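Local coordinates for DUF3244 domain-containing protein (Bacteroides vulgatus ATCC 8482, PDB 3D33) that is of unknown function but folds as a single immunoglobulin-like beta-sandwich domain of the DUF3244 family, at residues Asp68-Glu71 against Val72-Ala75. Sequence-based numbering, arbitrary orientation.
Sequences DIPE and VQSA
P70, E71 and V72 bury the most surface where strand 63-69 gives way to a single turn of 3-10 helix, which carries the chain of this immunoglobulin-like sandwich from one sheet to strand 76-80 of the other. The evidence for 3-10 geometry is a pair of i to i+3 backbone bonds: Q73 N donates to P70 O at 2.8 Å, and S74 N to E71 O at 3.0 Å with an N-H...O angle of 162°. E71 O takes a second bond from its own turn, for S74 OG lies 2.7 Å away in the carbonyl plane, on a lone pair, whereas the S74 amide sits well above that plane. The hydroxyl gets there because chi1 of 71° sets OG between the backbone N and carbonyl carbon of S74. Replacing S74 with an alanine would probably leave E71 O with the amide as its one donor from within the turn. E71 CB points away from V72-A75 yet touches V72 N, its chain extended beyond CG, while the backbone N is hydrogen-bonded to D50 OD1, tying the turn to the start of strand 50-57. On the outer side, V72 CG2 makes a loose apolar contact with P70 CB at 4.3 Å. The Q73 side chain crosses the proline obliquely at its CG-CD edge, with NE2 3.6 Å from P70 CG and OE1 near P70 CD. Beneath, buried I69, which also packs on M51 and I53, has CG2 anti to the backbone N; this methyl meets the backbone between Q73 and S74, 3.6 Å from Q73 O and 3.8 Å from S74 CA.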
ATOM      1  N   ASP A  68       1.296  -9.553  -5.632  1.00 19.71           N
ATOM      2  CA  ASP A  68       2.257  -9.223  -6.688  1.00 21.17           C
ATOM      3  C   ASP A  68       1.479  -8.689  -7.874  1.00 22.79           C
ATOM      4  O   ASP A  68       0.698  -9.411  -8.471  1.00 22.93           O
ATOM      5  CB  ASP A  68       3.049 -10.470  -7.095  1.00 23.60           C
ATOM      6  CG  ASP A  68       3.990 -10.946  -6.003  1.00 29.32           C
ATOM      7  OD1 ASP A  68       4.386 -10.138  -5.153  1.00 27.01           O
ATOM      8  OD2 ASP A  68       4.359 -12.131  -6.008  1.00 35.01           O
ATOM      9  N   ILE A  69       1.673  -7.415  -8.185  1.00 20.72           N
ATOM     10  CA  ILE A  69       0.856  -6.731  -9.166  1.00 21.00           C
ATOM     11  C   ILE A  69       1.672  -6.431 -10.424  1.00 21.68           C
ATOM     12  O   ILE A  69       2.647  -5.664 -10.366  1.00 21.56           O
ATOM     13  CB  ILE A  69       0.269  -5.414  -8.570  1.00 21.10           C
ATOM     14  CG1 ILE A  69      -0.625  -5.735  -7.343  1.00 24.21           C
ATOM     15  CG2 ILE A  69      -0.501  -4.658  -9.658  1.00 22.45           C
ATOM     16  CD1 ILE A  69      -0.602  -4.725  -6.298  1.00 30.61           C
ATOM     17  N   PRO A  70       1.286  -7.011 -11.570  1.00 21.78           N
ATOM     18  CA  PRO A  70       2.077  -6.700 -12.763  1.00 21.75           C
ATOM     19  C   PRO A  70       1.970  -5.225 -13.150  1.00 20.73           C
ATOM     20  O   PRO A  70       0.976  -4.571 -12.841  1.00 22.79           O
ATOM     21  CB  PRO A  70       1.472  -7.580 -13.858  1.00 23.58           C
ATOM     22  CG  PRO A  70       0.375  -8.341 -13.218  1.00 24.58           C
ATOM     23  CD  PRO A  70       0.148  -7.902 -11.853  1.00 22.68           C
ATOM     24  N   GLU A  71       3.019  -4.719 -13.793  1.00 23.60           N
ATOM     25  CA  GLU A  71       3.109  -3.316 -14.176  1.00 23.19           C
ATOM     26  C   GLU A  71       1.827  -2.838 -14.822  1.00 24.71           C
ATOM     27  O   GLU A  71       1.321  -1.777 -14.483  1.00 24.84           O
ATOM     28  CB  GLU A  71       4.290  -3.089 -15.124  1.00 24.33           C
ATOM     29  CG  GLU A  71       4.242  -1.730 -15.818  1.00 21.04           C
ATOM     30  CD  GLU A  71       5.428  -1.497 -16.720  1.00 26.07           C
ATOM     31  OE1 GLU A  71       6.390  -2.286 -16.647  1.00 30.93           O
ATOM     32  OE2 GLU A  71       5.393  -0.529 -17.501  1.00 30.58           O
ATOM     33  N   VAL A  72       1.286  -3.633 -15.744  1.00 27.25           N
ATOM     34  CA  VAL A  72       0.100  -3.213 -16.489  1.00 28.66           C
ATOM     35  C   VAL A  72      -1.105  -2.962 -15.588  1.00 28.41           C
ATOM     36  O   VAL A  72      -1.964  -2.151 -15.923  1.00 28.58           O
ATOM     37  CB  VAL A  72      -0.269  -4.201 -17.633  1.00 28.98           C
ATOM     38  CG1 VAL A  72       0.820  -4.197 -18.682  1.00 34.80           C
ATOM     39  CG2 VAL A  72      -0.524  -5.615 -17.098  1.00 31.67           C
ATOM     40  N   GLN A  73      -1.161  -3.643 -14.441  1.00 24.12           N
ATOM     41  CA  GLN A  73      -2.262  -3.488 -13.496  1.00 25.20           C
ATOM     42  C   GLN A  73      -1.947  -2.567 -12.301  1.00 24.23           C
ATOM     43  O   GLN A  73      -2.747  -2.436 -11.378  1.00 24.21           O
ATOM     44  CB  GLN A  73      -2.648  -4.862 -12.960  1.00 26.71           C
ATOM     45  CG  GLN A  73      -3.082  -5.860 -14.021  1.00 28.76           C
ATOM     46  CD  GLN A  73      -3.245  -7.276 -13.462  1.00 30.16           C
ATOM     47  OE1 GLN A  73      -3.515  -7.465 -12.268  1.00 39.06           O
ATOM     48  NE2 GLN A  73      -3.082  -8.274 -14.330  1.00 48.66           N
ATOM     49  N   SER A  74      -0.793  -1.917 -12.330  1.00 20.00           N
ATOM     50  CA  SER A  74      -0.283  -1.190 -11.168  1.00 19.93           C
ATOM     51  C   SER A  74      -0.782   0.247 -10.983  1.00 21.33           C
ATOM     52  O   SER A  74      -0.388   0.886 -10.017  1.00 22.68           O
ATOM     53  CB  SER A  74       1.252  -1.196 -11.187  1.00 22.44           C
ATOM     54  OG  SER A  74       1.748  -0.372 -12.215  1.00 23.89           O
ATOM     55  N   ALA A  75      -1.634   0.758 -11.891  1.00 18.18           N
ATOM     56  CA  ALA A  75      -2.119   2.131 -11.780  1.00 17.82           C
ATOM     57  C   ALA A  75      -3.080   2.394 -10.607  1.00 19.24           C
ATOM     58  O   ALA A  75      -3.211   3.547 -10.141  1.00 20.03           O
ATOM     59  CB  ALA A  75      -2.779   2.553 -13.100  1.00 16.80           C
TER